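Phage-related protein (Bordetella bronchiseptica RB50, PDB 3BJQ) is probably a major capsid protein of a phage or prophage, a coat subunit that assembles into the shell enclosing the viral genome. Local coordinates at residues K191-P194 with K195-E198; I208-D211 with M212-L216; E124-C127 with A128-L132; E260-F263 with G264-Y267. All coordinates share one frame; numbering follows the deposited sequence.

Contact 1 (K191-P194 with K195-E198)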
loop_
_atom_site.group_PDB
_atom_site.type_symbol
_atom_site.label_atom_id
_atom_site.label_comp_id
_atom_site.label_asym_id
_atom_site.label_seq_id
_atom_site.Cartn_x
_atom_site.Cartn_y
_atom_site.Cartn_z
ATOM N N LYS E 191 -39.709 8.715 38.426
ATOM C CA LYS E 191 -38.874 9.921 38.612
ATOM C C LYS E 191 -38.938 10.518 40.018
ATOM O O LYS E 191 -37.916 10.916 40.579
ATOM C CB LYS E 191 -39.234 10.998 37.570
ATOM C CG LYS E 191 -38.354 12.247 37.646
ATOM C CD LYS E 191 -38.414 13.125 36.389
ATOM C CE LYS E 191 -37.317 14.207 36.460
ATOM N NZ LYS E 191 -37.587 15.379 35.597
ATOM N N TYR E 192 -40.138 10.589 40.581
ATOM C CA TYR E 192 -40.320 11.122 41.930
ATOM C C TYR E 192 -41.075 10.127 42.804
ATOM O O TYR E 192 -41.786 10.541 43.719
ATOM C CB TYR E 192 -41.110 12.441 41.902
ATOM C CG TYR E 192 -40.490 13.542 41.073
ATOM C CD1 TYR E 192 -39.346 14.207 41.504
ATOM C CD2 TYR E 192 -41.068 13.943 39.870
ATOM C CE1 TYR E 192 -38.771 15.203 40.740
ATOM C CE2 TYR E 192 -40.501 14.946 39.107
ATOM C CZ TYR E 192 -39.364 15.580 39.553
ATOM O OH TYR E 192 -38.807 16.578 38.793
ATOM N N HIS E 193 -40.940 8.825 42.542
ATOM C CA HIS E 193 -41.667 7.850 43.358
ATOM C C HIS E 193 -41.140 7.968 44.776
ATOM O O HIS E 193 -39.943 7.865 44.955
ATOM C CB HIS E 193 -41.492 6.421 42.853
ATOM C CG HIS E 193 -42.403 5.451 43.524
ATOM N ND1 HIS E 193 -42.165 4.964 44.791
ATOM C CD2 HIS E 193 -43.586 4.924 43.134
ATOM C CE1 HIS E 193 -43.155 4.164 45.143
ATOM N NE2 HIS E 193 -44.034 4.131 44.161
ATOM N N PRO E 194 -42.030 8.187 45.784
ATOM C CA PRO E 194 -41.563 8.452 47.145
ATOM C C PRO E 194 -40.678 7.365 47.772
ATOM O O PRO E 194 -39.787 7.685 48.569
ATOM C CB PRO E 194 -42.876 8.638 47.929
ATOM C CG PRO E 194 -43.891 7.907 47.139
ATOM C CD PRO E 194 -43.503 8.188 45.729
ATOM N N LYS E 195 -40.921 6.102 47.445
ATOM C CA LYS E 195 -40.124 5.016 48.019
ATOM C C LYS E 195 -38.730 5.083 47.457
ATOM O O LYS E 195 -37.767 4.883 48.179
ATOM C CB LYS E 195 -40.729 3.636 47.727
ATOM C CG LYS E 195 -41.984 3.288 48.514
ATOM C CD LYS E 195 -42.286 1.796 48.433
ATOM C CE LYS E 195 -43.446 1.344 49.343
ATOM N NZ LYS E 195 -44.770 1.873 48.903
ATOM N N LEU E 196 -38.631 5.355 46.161
ATOM C CA LEU E 196 -37.324 5.463 45.490
ATOM C C LEU E 196 -36.558 6.720 45.939
ATOM O O LEU E 196 -35.357 6.660 46.226
ATOM C CB LEU E 196 -37.498 5.431 43.970
ATOM C CG LEU E 196 -38.187 4.164 43.395
ATOM C CD1 LEU E 196 -38.235 4.176 41.859
ATOM C CD2 LEU E 196 -37.474 2.967 43.818
ATOM N N ILE E 197 -37.277 7.834 46.060
ATOM C CA ILE E 197 -36.694 9.088 46.526
ATOM C C ILE E 197 -36.122 8.902 47.936
ATOM O O ILE E 197 -35.012 9.346 48.237
ATOM C CB ILE E 197 -37.729 10.217 46.464
ATOM C CG1 ILE E 197 -38.091 10.537 45.007
ATOM C CG2 ILE E 197 -37.225 11.484 47.150
ATOM C CD1 ILE E 197 -37.001 11.245 44.214
ATOM N N GLU E 198 -36.854 8.222 48.802
ATOM C CA GLU E 198 -36.398 8.037 50.192
ATOM C C GLU E 198 -35.163 7.135 50.220
ATOM O O GLU E 198 -34.236 7.346 51.007
ATOM C CB GLU E 198 -37.556 7.512 51.080
ATOM C CG GLU E 198 -37.210 6.497 52.144
ATOM C CD GLU E 198 -36.353 7.037 53.259
ATOM O OE1 GLU E 198 -36.297 8.280 53.404
ATOM O OE2 GLU E 198 -35.751 6.211 54.001
#

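Contact 2 (I208-D211 with M212-L216)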
loop_
_atom_site.group_PDB
_atom_site.type_symbol
_atom_site.label_atom_id
_atom_site.label_comp_id
_atom_site.label_asym_id
_atom_site.label_seq_id
_atom_site.Cartn_x
_atom_site.Cartn_y
_atom_site.Cartn_z
ATOM N N ILE E 208 -35.228 10.590 40.288
ATOM C CA ILE E 208 -34.627 9.314 39.919
ATOM C C ILE E 208 -34.237 9.239 38.440
ATOM O O ILE E 208 -35.029 9.568 37.549
ATOM C CB ILE E 208 -35.601 8.124 40.192
ATOM C CG1 ILE E 208 -36.115 8.127 41.647
ATOM C CG2 ILE E 208 -34.937 6.804 39.849
ATOM C CD1 ILE E 208 -35.071 8.004 42.718
ATOM N N THR E 209 -33.031 8.734 38.194
ATOM C CA THR E 209 -32.489 8.576 36.865
ATOM C C THR E 209 -32.206 7.106 36.540
ATOM O O THR E 209 -32.042 6.303 37.458
ATOM C CB THR E 209 -31.166 9.328 36.748
ATOM O OG1 THR E 209 -30.207 8.723 37.633
ATOM C CG2 THR E 209 -31.345 10.835 37.067
ATOM N N ILE E 210 -32.072 6.795 35.240
ATOM C CA ILE E 210 -31.782 5.448 34.736
ATOM C C ILE E 210 -30.563 4.859 35.419
ATOM O O ILE E 210 -30.589 3.726 35.870
ATOM C CB ILE E 210 -31.559 5.470 33.204
ATOM C CG1 ILE E 210 -32.865 5.813 32.508
ATOM C CG2 ILE E 210 -31.076 4.145 32.684
ATOM C CD1 ILE E 210 -34.015 4.926 32.949
ATOM N N ASP E 211 -29.488 5.626 35.489
ATOM C CA ASP E 211 -28.259 5.131 36.109
ATOM C C ASP E 211 -28.463 4.744 37.573
ATOM O O ASP E 211 -27.906 3.751 38.054
ATOM C CB ASP E 211 -27.141 6.156 35.979
ATOM C CG ASP E 211 -26.405 6.043 34.654
ATOM O OD1 ASP E 211 -27.015 5.650 33.625
ATOM O OD2 ASP E 211 -25.199 6.351 34.651
HETATM N N MSE E 212 -29.270 5.531 38.284
HETATM C CA MSE E 212 -29.616 5.213 39.684
HETATM C C MSE E 212 -30.404 3.918 39.755
HETATM O O MSE E 212 -30.137 3.095 40.621
HETATM C CB MSE E 212 -30.439 6.300 40.381
HETATM C CG MSE E 212 -29.700 7.606 40.643
HETATM SE SE MSE E 212 -30.846 8.899 41.550
HETATM C CE MSE E 212 -30.166 10.408 40.683
ATOM N N LEU E 213 -31.372 3.756 38.849
ATOM C CA LEU E 213 -32.190 2.552 38.802
ATOM C C LEU E 213 -31.376 1.308 38.454
ATOM O O LEU E 213 -31.666 0.232 38.959
ATOM C CB LEU E 213 -33.349 2.691 37.814
ATOM C CG LEU E 213 -34.462 3.664 38.220
ATOM C CD1 LEU E 213 -35.544 3.657 37.175
ATOM C CD2 LEU E 213 -35.002 3.286 39.582
ATOM N N LYS E 214 -30.385 1.449 37.583
ATOM C CA LYS E 214 -29.476 0.324 37.249
ATOM C C LYS E 214 -28.750 -0.165 38.484
ATOM O O LYS E 214 -28.633 -1.360 38.721
ATOM C CB LYS E 214 -28.409 0.749 36.235
ATOM C CG LYS E 214 -28.902 0.813 34.818
ATOM C CD LYS E 214 -27.923 1.563 33.926
ATOM C CE LYS E 214 -26.511 1.016 34.024
ATOM N NZ LYS E 214 -25.700 1.618 32.917
ATOM N N ALA E 215 -28.192 0.773 39.240
ATOM C CA ALA E 215 -27.459 0.423 40.463
ATOM C C ALA E 215 -28.382 -0.106 41.564
ATOM O O ALA E 215 -28.044 -1.052 42.286
ATOM C CB ALA E 215 -26.689 1.611 40.987
ATOM N N LEU E 216 -29.539 0.519 41.710
ATOM C CA LEU E 216 -30.512 0.096 42.712
ATOM C C LEU E 216 -31.071 -1.310 42.430
ATOM O O LEU E 216 -31.168 -2.149 43.334
ATOM C CB LEU E 216 -31.678 1.082 42.765
ATOM C CG LEU E 216 -32.169 1.517 44.129
ATOM C CD1 LEU E 216 -31.040 2.289 44.851
ATOM C CD2 LEU E 216 -33.417 2.397 43.964
#

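Contact 3 (E124-C127 with A128-L132)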
loop_
_atom_site.group_PDB
_atom_site.type_symbol
_atom_site.label_atom_id
_atom_site.label_comp_id
_atom_site.label_asym_id
_atom_site.label_seq_id
_atom_site.Cartn_x
_atom_site.Cartn_y
_atom_site.Cartn_z
ATOM N N GLU E 124 -39.970 -1.784 15.355
ATOM C CA GLU E 124 -40.228 -1.355 16.710
ATOM C C GLU E 124 -41.629 -1.780 17.171
ATOM O O GLU E 124 -41.822 -2.273 18.284
ATOM C CB GLU E 124 -40.100 0.176 16.823
ATOM C CG GLU E 124 -40.115 0.685 18.292
ATOM C CD GLU E 124 -38.741 0.510 19.015
ATOM O OE1 GLU E 124 -37.867 -0.200 18.479
ATOM O OE2 GLU E 124 -38.530 1.100 20.114
ATOM N N HIS E 125 -42.609 -1.569 16.311
ATOM C CA HIS E 125 -43.976 -1.926 16.636
ATOM C C HIS E 125 -44.184 -3.457 16.739
ATOM O O HIS E 125 -44.876 -3.951 17.634
ATOM C CB HIS E 125 -44.922 -1.325 15.597
ATOM C CG HIS E 125 -46.365 -1.523 15.946
ATOM N ND1 HIS E 125 -47.031 -2.708 15.712
ATOM C CD2 HIS E 125 -47.248 -0.709 16.574
ATOM C CE1 HIS E 125 -48.275 -2.604 16.153
ATOM N NE2 HIS E 125 -48.430 -1.404 16.686
ATOM N N GLU E 126 -43.578 -4.217 15.833
ATOM C CA GLU E 126 -43.686 -5.681 15.899
ATOM C C GLU E 126 -43.006 -6.279 17.129
ATOM O O GLU E 126 -43.439 -7.284 17.655
ATOM C CB GLU E 126 -43.184 -6.355 14.628
ATOM C CG GLU E 126 -44.342 -6.911 13.806
ATOM C CD GLU E 126 -45.328 -7.727 14.692
ATOM O OE1 GLU E 126 -44.865 -8.608 15.465
ATOM O OE2 GLU E 126 -46.552 -7.453 14.644
ATOM N N CYS E 127 -41.929 -5.659 17.569
ATOM C CA CYS E 127 -41.258 -6.090 18.773
ATOM C C CYS E 127 -42.145 -5.869 20.008
ATOM O O CYS E 127 -42.295 -6.762 20.850
ATOM C CB CYS E 127 -39.951 -5.333 18.932
ATOM S SG CYS E 127 -38.667 -5.854 17.771
ATOM N N ALA E 128 -42.707 -4.666 20.112
ATOM C CA ALA E 128 -43.587 -4.321 21.209
ATOM C C ALA E 128 -44.781 -5.255 21.212
ATOM O O ALA E 128 -45.236 -5.682 22.274
ATOM C CB ALA E 128 -44.043 -2.849 21.110
ATOM N N GLN E 129 -45.278 -5.576 20.016
ATOM C CA GLN E 129 -46.478 -6.394 19.848
ATOM C C GLN E 129 -46.274 -7.811 20.394
ATOM O O GLN E 129 -47.221 -8.413 20.913
ATOM C CB GLN E 129 -46.866 -6.384 18.360
ATOM C CG GLN E 129 -48.262 -6.859 18.007
ATOM C CD GLN E 129 -49.363 -5.936 18.514
ATOM O OE1 GLN E 129 -49.102 -4.817 18.968
ATOM N NE2 GLN E 129 -50.607 -6.403 18.430
ATOM N N ILE E 130 -45.031 -8.305 20.330
ATOM C CA ILE E 130 -44.676 -9.622 20.830
ATOM C C ILE E 130 -44.311 -9.588 22.302
ATOM O O ILE E 130 -44.896 -10.322 23.090
ATOM C CB ILE E 130 -43.487 -10.227 20.051
ATOM C CG1 ILE E 130 -43.884 -10.533 18.607
ATOM C CG2 ILE E 130 -43.036 -11.509 20.703
ATOM C CD1 ILE E 130 -42.706 -10.873 17.774
ATOM N N ALA E 131 -43.337 -8.763 22.669
ATOM C CA ALA E 131 -42.845 -8.739 24.057
ATOM C C ALA E 131 -43.899 -8.365 25.083
ATOM O O ALA E 131 -43.880 -8.895 26.190
ATOM C CB ALA E 131 -41.664 -7.833 24.184
ATOM N N LEU E 132 -44.826 -7.480 24.717
ATOM C CA LEU E 132 -45.835 -6.975 25.665
ATOM C C LEU E 132 -47.185 -7.691 25.561
ATOM O O LEU E 132 -48.206 -7.216 26.069
ATOM C CB LEU E 132 -46.031 -5.474 25.470
ATOM C CG LEU E 132 -44.737 -4.653 25.507
ATOM C CD1 LEU E 132 -45.078 -3.155 25.425
ATOM C CD2 LEU E 132 -43.911 -4.934 26.745
#

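Contact 4 (E260-F263 with G264-Y267)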
loop_
_atom_site.group_PDB
_atom_site.type_symbol
_atom_site.label_atom_id
_atom_site.label_comp_id
_atom_site.label_asym_id
_atom_site.label_seq_id
_atom_site.Cartn_x
_atom_site.Cartn_y
_atom_site.Cartn_z
ATOM N N GLU E 260 -28.642 -19.778 19.873
ATOM C CA GLU E 260 -28.168 -19.569 21.223
ATOM C C GLU E 260 -29.327 -19.116 22.123
ATOM O O GLU E 260 -30.062 -18.191 21.748
ATOM C CB GLU E 260 -27.051 -18.530 21.225
ATOM C CG GLU E 260 -26.647 -18.100 22.600
ATOM C CD GLU E 260 -25.459 -17.167 22.575
ATOM O OE1 GLU E 260 -25.337 -16.379 21.606
ATOM O OE2 GLU E 260 -24.656 -17.231 23.528
ATOM N N PRO E 261 -29.541 -19.819 23.260
ATOM C CA PRO E 261 -30.575 -19.436 24.218
ATOM C C PRO E 261 -30.602 -17.962 24.596
ATOM O O PRO E 261 -29.601 -17.387 25.079
ATOM C CB PRO E 261 -30.322 -20.362 25.399
ATOM C CG PRO E 261 -29.786 -21.568 24.804
ATOM C CD PRO E 261 -28.934 -21.105 23.644
ATOM N N SER E 262 -31.771 -17.371 24.356
ATOM C CA SER E 262 -32.049 -15.982 24.628
ATOM C C SER E 262 -33.556 -15.764 24.584
ATOM O O SER E 262 -34.285 -16.622 24.083
ATOM C CB SER E 262 -31.355 -15.089 23.574
ATOM O OG SER E 262 -31.205 -13.757 24.038
ATOM N N PHE E 263 -34.023 -14.634 25.115
ATOM C CA PHE E 263 -35.454 -14.300 25.065
ATOM C C PHE E 263 -36.005 -14.231 23.643
ATOM O O PHE E 263 -37.097 -14.722 23.352
ATOM C CB PHE E 263 -35.728 -12.954 25.760
ATOM C CG PHE E 263 -37.116 -12.411 25.503
ATOM C CD1 PHE E 263 -38.199 -12.891 26.210
ATOM C CD2 PHE E 263 -37.328 -11.423 24.557
ATOM C CE1 PHE E 263 -39.469 -12.427 25.956
ATOM C CE2 PHE E 263 -38.586 -10.952 24.308
ATOM C CZ PHE E 263 -39.658 -11.452 25.004
ATOM N N GLY E 264 -35.270 -13.581 22.751
ATOM C CA GLY E 264 -35.766 -13.400 21.377
ATOM C C GLY E 264 -34.728 -12.928 20.394
ATOM O O GLY E 264 -33.610 -12.580 20.757
ATOM N N TYR E 265 -35.120 -12.931 19.121
ATOM C CA TYR E 265 -34.252 -12.539 18.023
ATOM C C TYR E 265 -35.082 -11.892 16.944
ATOM O O TYR E 265 -36.264 -12.174 16.826
ATOM C CB TYR E 265 -33.583 -13.779 17.387
ATOM C CG TYR E 265 -32.524 -14.370 18.271
ATOM C CD1 TYR E 265 -31.305 -13.720 18.434
ATOM C CD2 TYR E 265 -32.753 -15.551 18.986
ATOM C CE1 TYR E 265 -30.327 -14.245 19.291
ATOM C CE2 TYR E 265 -31.771 -16.089 19.843
ATOM C CZ TYR E 265 -30.577 -15.435 19.988
ATOM O OH TYR E 265 -29.601 -15.942 20.834
ATOM N N THR E 266 -34.446 -11.028 16.166
ATOM C CA THR E 266 -35.021 -10.556 14.915
ATOM C C THR E 266 -34.443 -11.506 13.834
ATOM O O THR E 266 -33.265 -11.459 13.499
ATOM C CB THR E 266 -34.729 -9.035 14.646
ATOM O OG1 THR E 266 -35.408 -8.209 15.624
ATOM C CG2 THR E 266 -35.167 -8.621 13.262
ATOM N N TYR E 267 -35.266 -12.437 13.372
ATOM C CA TYR E 267 -34.883 -13.363 12.302
ATOM C C TYR E 267 -34.746 -12.506 11.061
ATOM O O TYR E 267 -35.724 -11.874 10.644
ATOM C CB TYR E 267 -35.976 -14.448 12.119
ATOM C CG TYR E 267 -35.878 -15.628 13.080
ATOM C CD1 TYR E 267 -35.365 -15.474 14.370
ATOM C CD2 TYR E 267 -36.330 -16.870 12.720
ATOM C CE1 TYR E 267 -35.270 -16.536 15.249
ATOM C CE2 TYR E 267 -36.257 -17.953 13.614
ATOM C CZ TYR E 267 -35.710 -17.778 14.861
ATOM O OH TYR E 267 -35.629 -18.829 15.736
HETATM O O HOH W 1 -27.051 -14.913 20.284
HETATM O O HOH W 2 -30.993 -12.503 21.870
#

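Contact 1 (K191-P194 with K195-E198)
His193 O accepts the amide of Ile197 at 2.9 Å between O and N, and the neighbouring turn closes from Glu198 N to Pro194 O, which carries the chain from a short linker into helix 194-199. His193 is the N-cap, and its imidazole does the capping: ND1 takes Lys195 N at 3.1 Å. The bond is noticeably bent (145° at the hydrogen), and the amide lies 25° out of the ring plane. With CG anti to the backbone N (chi1 -170°), the ring is carried forward alongside Lys195, whose CB comes 3.6 Å from CE1, while Pro194 CD sits over the rim of one ring face. Because ND1 is an acceptor, the ring hydrogen probably belongs to NE2, which bonds to Ser156 OG; Lys195 NZ binds Ser156 O, so one loop fixes both polar ends. Ile197 packs back against the linker, its CG1 3.7 Å from Tyr192 C and its CD1 touching Lys191 O. Lys191 NZ forms a salt bridge to Glu218 of a second subunit. Buried Leu196 faces inward, wedged among Thr159 of helix 158-173, Leu213 and Leu216 of helix 210-217, and Ile208.

Contact 2 (I208-D211 with M212-L216)
Ile208 and Leu213 meet through their methyl groups, Ile208 CG2 lying 3.5 Å from Leu213 CD2 where the two side chains cross at about a right angle. Beside them Thr209 works on the backbone: its OG1 accepts a weak, long hydrogen bond from Met212 N, at 3.4 Å. A chi1 of 65° sets that hydroxyl between the residue's own N and carbonyl carbon, facing the start of the helix. Met212, present as selenomethionine, then folds across the threonine, its CG 3.3 Å from OG1 and its terminal CE curling back to within 3.8 Å of Thr209 CG2. Backbone bonds fix the frame on which these groups sit: Leu213 N binds Thr209 O at 3.0 Å, and the next two amides follow in the same i to i+4 pattern. Asp211 and Lys214 run side by side with OD1 and NZ 4.3 Å apart, opposite charges near each other but too far for a salt bridge. Further out, Ile210 and Leu213 rest on Leu182 and Ile222 of the neighbouring sheet, Leu196 covers Ile208 and Leu213, and Met212 packs on Glu206 of a third subunit. Thr209 as N-cap, with apolar contact between the residue just before it and the fourth one after it, makes a hydrophobic staple at the head of helix 210-217.

Contact 3 (E124-C127 with A128-L132)
Cys127 O receives Ala131 N at 2.9 Å in an almost straight bond (171°), within the last turns of the long helix 105-131, which is consistent with the spine helix of HK97-like coat proteins. This is the tight side. Ala128 CB lies 3.6 Å from Glu124 O, and Cys127 and Ala128 are buried against Phe35 and Val240. Glu124 is buried as well, but its carboxylate is well satisfied: OE1 takes Gly31 N, while OE2 takes Ile30 N and Trp241 NE1. Three N-H donors, two of them backbone amides at the start of helix 31-34, would probably favour the charged form. The other side is looser. His125, with CG anti to its own N (chi1 -174°), runs alongside the exposed Gln129, ring and amide only 12° apart in tilt, yet the nearest pair, His125 CE1 and Gln129 OE1, is 3.7 Å apart. Glu126 bends at chi2 and straddles two neighbours: OE2 lies 3.8 Å from Gln129 CG, and OE1 lies as far from Ile130 CG1. Ile130 also touches Pro297 and Leu299 of strand 286-299. The backbone slackens at the same point, for Ile130 N reaches Glu126 O at 3.3 Å and gives a second, weak bond to Cys127 O.

Contact 4 (E260-F263 with G264-Y267)
Tyr265 meets Glu260 because its CG stands anti to the carbonyl carbon and beside the backbone N (chi1 -72°), which turns the ring back along the loop that precedes its strand. Phe263 contributes to the approach: its helix-like backbone angles put a kink between the extended Ser262 and Gly264, so that residues 260-262 run back beside the phenol. The hydroxyl donates to Glu260 O at a very short 2.5 Å between OH and O, with the carbonyl oxygen at the ring edge and in its plane. On the side of Ser262, CB presses to 3.4 Å from the same OH. A water donates to Tyr265 OH at 2.8 Å and to Glu260 OE1, so the phenol both gives and receives, and its rotation is held by two partners. The carboxylate of Glu260 is kept in place by Tyr58 and Asn253. All this lies at the entry to strand 264-269, which in the mixed sheet pairs parallel with strand 37-40 and antiparallel with strand 286-299. The buried ring of Phe263 makes edge-to-face contacts with Trp246 and Phe35. A second water spans the kink, 2.5 Å from Ser262 OG and 2.8 Å from Gly264 O. The serine hydroxyl, set anti to its own N, also bonds to Ser251 N.

How the contacts relate
Along the chain the order is contact 3, contact 1, contact 2 and contact 4. Contacts 1 and 2 form one neighbourhood, with centres 11 Å apart: two capped helices, 194-199 and 210-217, follow each other, and Lys191 O lies 2.7 Å from Ile208 N, probably a hydrogen bond. Both belong to the part of the chain related to phage major capsid protein E, and both touch other subunits, which suggests this corner contributes to assembly. Contacts 3 and 4 lie nearer the chain's centre, their own centres 14 Å apart, where Ala131 CB at the end of helix 105-131 packs 4.2 Å from Phe263 CZ. The two pairs stay separate; contacts 2 and 3 come no nearer than about 14 Å between nearest atoms.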